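Local coordinates for protein ORC2 (Aeropyrum pernix, PDB 1W5T) that binds DNA and takes part in regulating archaeal DNA replication, joining a nucleotide-binding AAA+ ATPase domain to a C-terminal winged-helix domain, at residues N18-E23 against L68-V73; R25-E30 against H211-K216; L141-E146 against L183-D188. One frame throughout, in Å; residues are numbered along the deposited sequence.

Contact 1 (N18-E23 against L68-V73)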
loop_
_atom_site.group_PDB
_atom_site.type_symbol
_atom_site.label_atom_id
_atom_site.label_comp_id
_atom_site.label_asym_id
_atom_site.label_seq_id
_atom_site.Cartn_x
_atom_site.Cartn_y
_atom_site.Cartn_z
ATOM N N ASN A 18 0.223 3.677 13.469
ATOM C CA ASN A 18 1.145 2.573 13.491
ATOM C C ASN A 18 0.991 1.592 14.649
ATOM O O ASN A 18 1.948 0.877 14.995
ATOM C CB ASN A 18 2.596 2.998 13.280
ATOM C CG ASN A 18 2.956 4.214 14.014
ATOM O OD1 ASN A 18 2.916 4.252 15.260
ATOM N ND2 ASN A 18 3.330 5.248 13.265
ATOM N N TYR A 19 -0.203 1.531 15.232
ATOM C CA TYR A 19 -0.461 0.464 16.152
ATOM C C TYR A 19 -0.573 -0.839 15.363
ATOM O O TYR A 19 -1.280 -0.905 14.346
ATOM C CB TYR A 19 -1.737 0.719 16.944
ATOM C CG TYR A 19 -2.166 -0.441 17.778
ATOM C CD1 TYR A 19 -1.592 -0.673 19.047
ATOM C CD2 TYR A 19 -3.141 -1.332 17.313
ATOM C CE1 TYR A 19 -2.001 -1.762 19.842
ATOM C CE2 TYR A 19 -3.558 -2.412 18.087
ATOM C CZ TYR A 19 -2.996 -2.622 19.350
ATOM O OH TYR A 19 -3.402 -3.701 20.119
ATOM N N ILE A 20 0.140 -1.855 15.839
ATOM C CA ILE A 20 0.070 -3.218 15.306
ATOM C C ILE A 20 -0.619 -4.116 16.326
ATOM O O ILE A 20 -0.174 -4.212 17.468
ATOM C CB ILE A 20 1.504 -3.766 15.054
ATOM C CG1 ILE A 20 2.360 -2.736 14.241
ATOM C CG2 ILE A 20 1.439 -5.122 14.354
ATOM C CD1 ILE A 20 1.883 -2.548 12.764
ATOM N N PRO A 21 -1.722 -4.750 15.950
ATOM C CA PRO A 21 -2.453 -5.562 16.915
ATOM C C PRO A 21 -1.628 -6.781 17.329
ATOM O O PRO A 21 -0.775 -7.172 16.541
ATOM C CB PRO A 21 -3.775 -5.888 16.196
ATOM C CG PRO A 21 -3.595 -5.507 14.831
ATOM C CD PRO A 21 -2.405 -4.668 14.656
ATOM N N PRO A 22 -1.836 -7.334 18.535
ATOM C CA PRO A 22 -1.036 -8.496 18.999
ATOM C C PRO A 22 -1.285 -9.766 18.153
ATOM O O PRO A 22 -0.481 -10.674 18.194
ATOM C CB PRO A 22 -1.523 -8.739 20.436
ATOM C CG PRO A 22 -2.880 -8.071 20.533
ATOM C CD PRO A 22 -2.866 -6.929 19.509
ATOM N N GLU A 23 -2.403 -9.813 17.422
ATOM C CA GLU A 23 -2.734 -10.930 16.523
ATOM C C GLU A 23 -3.413 -10.392 15.295
ATOM O O GLU A 23 -4.020 -9.337 15.370
ATOM C CB GLU A 23 -3.682 -11.922 17.217
ATOM C CG GLU A 23 -2.924 -13.060 17.923
ATOM C CD GLU A 23 -3.763 -14.321 18.124
ATOM O OE1 GLU A 23 -5.018 -14.182 18.071
ATOM O OE2 GLU A 23 -3.180 -15.436 18.336
ATOM N N LEU A 68 0.692 -5.854 7.550
ATOM C CA LEU A 68 1.073 -7.237 7.254
ATOM C C LEU A 68 2.577 -7.412 7.320
ATOM O O LEU A 68 3.063 -8.398 7.862
ATOM C CB LEU A 68 0.609 -7.657 5.854
ATOM C CG LEU A 68 0.884 -9.131 5.474
ATOM C CD1 LEU A 68 0.337 -10.119 6.534
ATOM C CD2 LEU A 68 0.353 -9.453 4.046
ATOM N N ALA A 69 3.323 -6.471 6.748
ATOM C CA ALA A 69 4.762 -6.645 6.665
ATOM C C ALA A 69 5.351 -6.602 8.077
ATOM O O ALA A 69 6.176 -7.438 8.422
ATOM C CB ALA A 69 5.394 -5.563 5.751
ATOM N N LYS A 70 4.903 -5.650 8.903
ATOM C CA LYS A 70 5.480 -5.537 10.227
ATOM C C LYS A 70 5.022 -6.653 11.104
ATOM O O LYS A 70 5.811 -7.186 11.861
ATOM C CB LYS A 70 5.166 -4.227 10.904
ATOM C CG LYS A 70 5.860 -3.060 10.345
ATOM C CD LYS A 70 5.273 -1.813 10.983
ATOM C CE LYS A 70 6.282 -0.685 10.959
ATOM N NZ LYS A 70 5.551 0.569 11.203
ATOM N N PHE A 71 3.762 -7.043 10.995
ATOM C CA PHE A 71 3.310 -8.151 11.808
ATOM C C PHE A 71 4.099 -9.422 11.492
ATOM O O PHE A 71 4.443 -10.149 12.403
ATOM C CB PHE A 71 1.802 -8.375 11.657
ATOM C CG PHE A 71 1.274 -9.505 12.495
ATOM C CD1 PHE A 71 0.887 -9.285 13.806
ATOM C CD2 PHE A 71 1.111 -10.797 11.947
ATOM C CE1 PHE A 71 0.384 -10.343 14.590
ATOM C CE2 PHE A 71 0.570 -11.851 12.709
ATOM C CZ PHE A 71 0.244 -11.632 14.045
ATOM N N THR A 72 4.364 -9.671 10.201
ATOM C CA THR A 72 5.026 -10.890 9.739
ATOM C C THR A 72 6.443 -11.031 10.314
ATOM O O THR A 72 6.861 -12.108 10.791
ATOM C CB THR A 72 5.103 -10.832 8.216
ATOM O OG1 THR A 72 3.795 -11.040 7.700
ATOM C CG2 THR A 72 5.899 -11.982 7.682
ATOM N N VAL A 73 7.172 -9.920 10.244
ATOM C CA VAL A 73 8.524 -9.865 10.708
ATOM C C VAL A 73 8.527 -10.095 12.222
ATOM O O VAL A 73 9.383 -10.829 12.771
ATOM C CB VAL A 73 9.172 -8.520 10.301
ATOM C CG1 VAL A 73 10.482 -8.313 11.031
ATOM C CG2 VAL A 73 9.369 -8.499 8.748
#
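A van der Waals loop-on-helix contact, with no hydrogen bond across it, lays the N-terminal loop I20-E23 against F71 and K70 of helix 65-82, which follows the P-loop of the AAA+ domain. F71 is the residue most covered by the loop. Its ring extends toward the loop backbone, which bends round one rim, because chi1 (-179°) places CG opposite the backbone N. CD1 of F71 lies 3.8 Å from the carbonyl O of P21, and CE1 of F71 is 3.7 Å from O of P22, both oxygens near the ring plane, facing its slightly positive C-H edge. CA of E23 comes in obliquely, 3.7 Å from the same CE1. At the same edge CG2 of I20 approaches CD1 of F71 at 4.2 Å. The other branch of I20 serves the lysine: CD1 of I20 meets CD of K70 at 3.9 Å, the side chains crossing at about a right angle. Beyond CG the K70 chain runs extended, and makes a cation-pi contact with Y91. Y19 and P21 touch the bound nucleotide and also helix 217-231. L24 of the preceding loop and A31 of helix 28-43 pack on F71, while strand 139-145 lies against A69, K70 and V73.

Contact 2 (R25-E30 against H211-K216). With ANP (phosphoaminophosphonic acid-adenylate ester), chain D.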
loop_
_atom_site.group_PDB
_atom_site.type_symbol
_atom_site.label_atom_id
_atom_site.label_comp_id
_atom_site.label_asym_id
_atom_site.label_seq_id
_atom_site.Cartn_x
_atom_site.Cartn_y
_atom_site.Cartn_z
ATOM N N ARG A 25 -6.553 -11.050 12.589
ATOM C CA ARG A 25 -7.768 -11.858 12.425
ATOM C C ARG A 25 -8.288 -11.898 10.982
ATOM O O ARG A 25 -9.235 -12.623 10.643
ATOM C CB ARG A 25 -8.870 -11.347 13.368
ATOM C CG ARG A 25 -8.545 -11.503 14.839
ATOM C CD ARG A 25 -9.761 -11.563 15.701
ATOM N NE ARG A 25 -9.425 -11.365 17.117
ATOM C CZ ARG A 25 -10.193 -10.718 17.990
ATOM N NH1 ARG A 25 -11.350 -10.188 17.600
ATOM N NH2 ARG A 25 -9.797 -10.616 19.255
ATOM N N VAL A 26 -7.685 -11.066 10.165
ATOM C CA VAL A 26 -7.884 -11.020 8.752
ATOM C C VAL A 26 -6.457 -10.930 8.242
ATOM O O VAL A 26 -5.637 -10.260 8.851
ATOM C CB VAL A 26 -8.670 -9.753 8.327
ATOM C CG1 VAL A 26 -8.913 -9.770 6.803
ATOM C CG2 VAL A 26 -10.008 -9.626 9.104
ATOM N N ARG A 27 -6.166 -11.622 7.143
ATOM C CA ARG A 27 -4.807 -11.755 6.570
ATOM C C ARG A 27 -3.848 -12.637 7.438
ATOM O O ARG A 27 -2.602 -12.630 7.269
ATOM C CB ARG A 27 -4.222 -10.374 6.186
ATOM C CG ARG A 27 -5.157 -9.479 5.318
ATOM C CD ARG A 27 -5.636 -10.120 3.954
ATOM N NE ARG A 27 -6.527 -9.230 3.194
ATOM C CZ ARG A 27 -7.766 -9.538 2.786
ATOM N NH1 ARG A 27 -8.318 -10.733 3.036
ATOM N NH2 ARG A 27 -8.472 -8.634 2.123
ATOM N N ARG A 28 -4.430 -13.400 8.360
ATOM C CA ARG A 28 -3.638 -14.224 9.239
ATOM C C ARG A 28 -2.887 -15.283 8.422
ATOM O O ARG A 28 -1.671 -15.463 8.602
ATOM C CB ARG A 28 -4.504 -14.847 10.338
ATOM C CG ARG A 28 -3.741 -15.711 11.279
ATOM C CD ARG A 28 -4.532 -16.872 11.812
ATOM N NE ARG A 28 -5.560 -16.427 12.730
ATOM C CZ ARG A 28 -6.884 -16.317 12.524
ATOM N NH1 ARG A 28 -7.605 -15.850 13.529
ATOM N NH2 ARG A 28 -7.507 -16.653 11.387
ATOM N N GLY A 29 -3.587 -15.946 7.505
ATOM C CA GLY A 29 -2.967 -16.936 6.653
ATOM C C GLY A 29 -1.854 -16.388 5.793
ATOM O O GLY A 29 -0.801 -17.034 5.680
ATOM N N GLU A 30 -2.053 -15.207 5.205
ATOM C CA GLU A 30 -1.001 -14.610 4.419
ATOM C C GLU A 30 0.219 -14.291 5.254
ATOM O O GLU A 30 1.324 -14.468 4.784
ATOM C CB GLU A 30 -1.453 -13.398 3.583
ATOM C CG GLU A 30 -2.821 -12.816 3.888
ATOM C CD GLU A 30 -3.993 -13.735 3.541
ATOM O OE1 GLU A 30 -4.381 -13.801 2.355
ATOM O OE2 GLU A 30 -4.540 -14.356 4.477
ATOM N N HIS A 211 -0.376 -10.266 -3.191
ATOM C CA HIS A 211 -1.238 -9.165 -3.567
ATOM C C HIS A 211 -2.355 -8.982 -2.535
ATOM O O HIS A 211 -3.162 -9.866 -2.308
ATOM C CB HIS A 211 -1.789 -9.433 -4.968
ATOM C CG HIS A 211 -2.825 -8.451 -5.440
ATOM N ND1 HIS A 211 -4.129 -8.817 -5.694
ATOM C CD2 HIS A 211 -2.752 -7.131 -5.705
ATOM C CE1 HIS A 211 -4.810 -7.761 -6.094
ATOM N NE2 HIS A 211 -3.999 -6.721 -6.096
ATOM N N LEU A 212 -2.386 -7.825 -1.890
ATOM C CA LEU A 212 -3.434 -7.515 -0.903
ATOM C C LEU A 212 -4.581 -6.751 -1.563
ATOM O O LEU A 212 -4.366 -5.658 -2.078
ATOM C CB LEU A 212 -2.856 -6.662 0.209
ATOM C CG LEU A 212 -2.487 -7.318 1.543
ATOM C CD1 LEU A 212 -2.099 -8.793 1.487
ATOM C CD2 LEU A 212 -1.461 -6.509 2.286
ATOM N N PRO A 213 -5.788 -7.299 -1.581
ATOM C CA PRO A 213 -6.892 -6.539 -2.147
ATOM C C PRO A 213 -7.528 -5.682 -1.022
ATOM O O PRO A 213 -7.254 -5.870 0.176
ATOM C CB PRO A 213 -7.887 -7.635 -2.584
ATOM C CG PRO A 213 -7.754 -8.693 -1.461
ATOM C CD PRO A 213 -6.223 -8.618 -1.074
ATOM N N ALA A 214 -8.419 -4.790 -1.439
ATOM C CA ALA A 214 -9.188 -4.002 -0.535
ATOM C C ALA A 214 -10.162 -4.905 0.235
ATOM O O ALA A 214 -10.573 -5.945 -0.253
ATOM C CB ALA A 214 -9.942 -2.896 -1.325
ATOM N N TYR A 215 -10.522 -4.461 1.440
ATOM C CA TYR A 215 -11.332 -5.235 2.366
ATOM C C TYR A 215 -12.840 -5.235 2.098
ATOM O O TYR A 215 -13.485 -4.183 1.858
ATOM C CB TYR A 215 -11.067 -4.736 3.800
ATOM C CG TYR A 215 -9.683 -5.040 4.334
ATOM C CD1 TYR A 215 -8.790 -3.999 4.649
ATOM C CD2 TYR A 215 -9.269 -6.381 4.550
ATOM C CE1 TYR A 215 -7.520 -4.278 5.158
ATOM C CE2 TYR A 215 -7.979 -6.669 5.054
ATOM C CZ TYR A 215 -7.122 -5.621 5.342
ATOM O OH TYR A 215 -5.895 -5.915 5.837
ATOM N N LYS A 216 -13.418 -6.422 2.163
ATOM C CA LYS A 216 -14.894 -6.570 2.158
ATOM C C LYS A 216 -15.476 -6.178 3.520
ATOM O O LYS A 216 -14.738 -6.067 4.518
ATOM C CB LYS A 216 -15.297 -7.984 1.795
ATOM C CG LYS A 216 -14.726 -8.392 0.416
ATOM C CD LYS A 216 -15.079 -9.839 0.036
ATOM C CE LYS A 216 -14.284 -10.302 -1.244
ATOM N NZ LYS A 216 -15.142 -10.254 -2.491
HETATM P PG ANP D . -1.337 3.043 2.342
HETATM O O1G ANP D . -1.650 4.544 2.749
HETATM O O2G ANP D . 0.234 2.820 2.464
HETATM O O3G ANP D . -1.851 2.669 0.887
HETATM P PB ANP D . -1.563 0.451 3.809
HETATM O O1B ANP D . -0.011 0.267 4.054
HETATM O O2B ANP D . -1.989 -0.448 2.610
HETATM N N3B ANP D . -2.043 2.075 3.574
HETATM P PA ANP D . -1.942 -0.060 6.615
HETATM O O1A ANP D . -1.107 -1.383 6.948
HETATM O O2A ANP D . -1.083 1.209 7.017
HETATM O O3A ANP D . -2.450 -0.037 5.081
HETATM O "O5'" ANP D . -3.371 -0.126 7.363
HETATM C "C5'" ANP D . -4.379 0.884 7.530
HETATM C "C4'" ANP D . -4.924 0.709 8.950
HETATM O "O4'" ANP D . -5.691 -0.498 9.050
HETATM C "C3'" ANP D . -3.822 0.535 9.993
HETATM O "O3'" ANP D . -4.268 1.104 11.192
HETATM C "C2'" ANP D . -3.701 -0.971 10.191
HETATM O "O2'" ANP D . -3.152 -1.403 11.436
HETATM C "C1'" ANP D . -5.150 -1.403 10.017
HETATM N N9 ANP D . -5.216 -2.721 9.397
HETATM C C8 ANP D . -5.058 -2.984 8.050
HETATM N N7 ANP D . -5.175 -4.307 7.776
HETATM C C5 ANP D . -5.453 -4.935 8.928
HETATM C C6 ANP D . -5.713 -6.308 9.469
HETATM N N6 ANP D . -5.734 -7.416 8.674
HETATM N N1 ANP D . -5.911 -6.473 10.806
HETATM C C2 ANP D . -5.908 -5.466 11.666
HETATM N N3 ANP D . -5.670 -4.178 11.310
HETATM C C4 ANP D . -5.447 -3.883 9.939
HETATM O O HOH W 1 -5.935 -6.619 2.382
#
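R27 reaches from the loop before helix 28-43 alongside Y215, its side chain starting at CB, 4.2 Å from N6 of the adenine. CG of R27 sits 3.7 Å from the Y215 hydroxyl O. There the chain bends (chi2 -57°), turning the rest back along the tyrosine, which runs the opposite way, and NE of R27 passes CE2 of Y215 at 3.5 Å. NE also donates to a water that in turn donates to the carbonyl O of P213, bridging the two segments. The guanidinium then runs nearly parallel to the ring, planes 19° apart, CD2 of Y215 lying over one guanidinium face, 3.4 Å from NH2 of R27; CG of P213 borders the same nitrogen. NH1 forms a salt bridge with E219 of helix 217-231. This is the adenine end of the AAA+ nucleotide site, where Y215, an ATP-binding residue, uses its hydroxyl to donate to N7 of the nucleotide at 2.6 Å. The exocyclic N6 of the adenine donates to the carbonyl O of V26 at 2.9 Å, consistent with recognition of the N6/N7 edge by backbone and tyrosine together. CG1 of V26, anti to its backbone N, packs 3.7 Å from CE2 of Y215.

Contact 3 (L141-E146 against L183-D188)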
loop_
_atom_site.group_PDB
_atom_site.type_symbol
_atom_site.label_atom_id
_atom_site.label_comp_id
_atom_site.label_asym_id
_atom_site.label_seq_id
_atom_site.Cartn_x
_atom_site.Cartn_y
_atom_site.Cartn_z
ATOM N N LEU A 141 16.059 -9.116 9.399
ATOM C CA LEU A 141 15.012 -9.101 8.407
ATOM C C LEU A 141 14.597 -7.626 8.183
ATOM O O LEU A 141 14.165 -6.920 9.109
ATOM C CB LEU A 141 13.885 -10.017 8.839
ATOM C CG LEU A 141 12.647 -10.271 7.996
ATOM C CD1 LEU A 141 12.958 -10.251 6.510
ATOM C CD2 LEU A 141 12.064 -11.579 8.390
ATOM N N VAL A 142 14.829 -7.171 6.949
ATOM C CA VAL A 142 14.643 -5.791 6.572
ATOM C C VAL A 142 13.321 -5.579 5.800
ATOM O O VAL A 142 13.110 -6.189 4.751
ATOM C CB VAL A 142 15.844 -5.290 5.693
ATOM C CG1 VAL A 142 15.703 -3.765 5.403
ATOM C CG2 VAL A 142 17.196 -5.591 6.366
ATOM N N ILE A 143 12.433 -4.743 6.317
ATOM C CA ILE A 143 11.279 -4.301 5.512
ATOM C C ILE A 143 11.666 -3.020 4.763
ATOM O O ILE A 143 12.034 -2.035 5.402
ATOM C CB ILE A 143 10.020 -3.983 6.381
ATOM C CG1 ILE A 143 9.649 -5.161 7.302
ATOM C CG2 ILE A 143 8.830 -3.515 5.477
ATOM C CD1 ILE A 143 8.596 -4.840 8.354
ATOM N N LEU A 144 11.568 -3.037 3.427
ATOM C CA LEU A 144 11.689 -1.809 2.646
ATOM C C LEU A 144 10.327 -1.469 2.094
ATOM O O LEU A 144 9.935 -1.996 1.057
ATOM C CB LEU A 144 12.689 -1.914 1.484
ATOM C CG LEU A 144 14.137 -2.334 1.766
ATOM C CD1 LEU A 144 14.909 -2.654 0.489
ATOM C CD2 LEU A 144 14.826 -1.252 2.595
ATOM N N ASP A 145 9.647 -0.563 2.800
ATOM C CA ASP A 145 8.342 -0.004 2.452
ATOM C C ASP A 145 8.389 1.077 1.373
ATOM O O ASP A 145 9.397 1.760 1.195
ATOM C CB ASP A 145 7.688 0.589 3.699
ATOM C CG ASP A 145 6.186 0.397 3.732
ATOM O OD1 ASP A 145 5.542 0.103 2.682
ATOM O OD2 ASP A 145 5.544 0.522 4.789
ATOM N N GLU A 146 7.266 1.240 0.673
ATOM C CA GLU A 146 7.183 2.170 -0.445
ATOM C C GLU A 146 8.344 1.890 -1.383
ATOM O O GLU A 146 9.006 2.825 -1.836
ATOM C CB GLU A 146 7.226 3.648 0.007
ATOM C CG GLU A 146 6.158 4.094 1.006
ATOM C CD GLU A 146 4.745 4.157 0.431
ATOM O OE1 GLU A 146 3.792 4.407 1.189
ATOM O OE2 GLU A 146 4.559 3.961 -0.772
ATOM N N LEU A 183 11.800 -8.006 3.002
ATOM C CA LEU A 183 10.391 -7.989 2.714
ATOM C C LEU A 183 10.172 -6.638 2.053
ATOM O O LEU A 183 10.295 -5.596 2.708
ATOM C CB LEU A 183 9.608 -8.081 4.007
ATOM C CG LEU A 183 8.281 -8.828 3.975
ATOM C CD1 LEU A 183 7.356 -8.393 5.064
ATOM C CD2 LEU A 183 7.561 -8.929 2.636
ATOM N N LEU A 184 9.923 -6.639 0.751
ATOM C CA LEU A 184 9.700 -5.365 0.032
ATOM C C LEU A 184 8.213 -5.086 0.090
ATOM O O LEU A 184 7.403 -6.016 -0.002
ATOM C CB LEU A 184 10.151 -5.484 -1.413
ATOM C CG LEU A 184 11.538 -6.153 -1.633
ATOM C CD1 LEU A 184 11.987 -6.190 -3.121
ATOM C CD2 LEU A 184 12.609 -5.453 -0.796
ATOM N N VAL A 185 7.829 -3.836 0.298
ATOM C CA VAL A 185 6.397 -3.498 0.258
ATOM C C VAL A 185 6.213 -2.375 -0.735
ATOM O O VAL A 185 6.843 -1.364 -0.541
ATOM C CB VAL A 185 5.907 -3.041 1.635
ATOM C CG1 VAL A 185 4.420 -2.685 1.598
ATOM C CG2 VAL A 185 6.194 -4.106 2.686
ATOM N N ALA A 186 5.396 -2.585 -1.786
ATOM C CA ALA A 186 5.191 -1.625 -2.875
ATOM C C ALA A 186 3.723 -1.274 -2.993
ATOM O O ALA A 186 2.884 -2.013 -2.567
ATOM C CB ALA A 186 5.678 -2.159 -4.201
ATOM N N SER A 187 3.400 -0.148 -3.608
ATOM C CA SER A 187 1.983 0.261 -3.605
ATOM C C SER A 187 1.091 -0.605 -4.490
ATOM O O SER A 187 -0.087 -0.792 -4.185
ATOM C CB SER A 187 1.834 1.735 -3.950
ATOM O OG SER A 187 2.420 1.936 -5.203
ATOM N N ASP A 188 1.667 -1.161 -5.552
ATOM C CA ASP A 188 0.903 -1.929 -6.505
ATOM C C ASP A 188 1.829 -2.672 -7.495
ATOM O O ASP A 188 3.058 -2.512 -7.454
ATOM C CB ASP A 188 -0.076 -0.985 -7.229
ATOM C CG ASP A 188 0.631 0.151 -7.925
ATOM O OD1 ASP A 188 0.589 1.306 -7.436
ATOM O OD2 ASP A 188 1.305 -0.031 -8.961
#
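V142 O accepts the shortest bond of this strand pair, from L183 N at 2.8 Å (N-H...O angle 166°). The ladder continues with L144 N to L183 O and V185 N to L144 O, as in a parallel sheet; the strand axes lie 13° apart. CA of I143 adds a C-H...O contact to L183 O at 3.2 Å. On one face I143 and V185 lie side by side, CG2 of I143 3.9 Å from CG2 of V185; on the other, CD1 of L144 meets CD2 of L184 at 3.8 Å. The strand ends at D145, and E146 follows it; the two form the Asp-Glu pair of the Walker B motif. OD1 of D145 rests against CG1 of V185 and accepts from E146 N at 2.9 Å, while OD2 is held by T66 of the P-loop and Y91, probably orienting the carboxylate, whose nearest atom is about 4 Å from the magnesium ion. OE2 of E146 is hydrogen-bonded to NE2 of Q148, and the E146 side chain is about 4 Å from the nucleotide at nearest atoms. Helix 65-82 covers the I143, L183 and V185 face; strands 87-93 and 51-56 flank the pair on either side.

Contact 3 is core: two central strands of the parallel sheet, joined by backbone hydrogen bonds and buried on both faces. Contacts 1 and 2 are only partly buried and have no direct hydrogen bond between their segments. Contact 1 relies on packing against an aromatic edge, contact 2 on an arginine laid alongside a tyrosine, a bridging water and the adenine. Helix 65-82 joins contacts 1 and 3, since A69 and V73 pack on I143, L183 and V185 while F71 and K70 turn to the loop. L68 touches L212 and R27 of contact 2. Contacts 2 and 3 do not touch, though both reach the same sheet; they lie near the base and the metal-phosphate ends of one nucleotide.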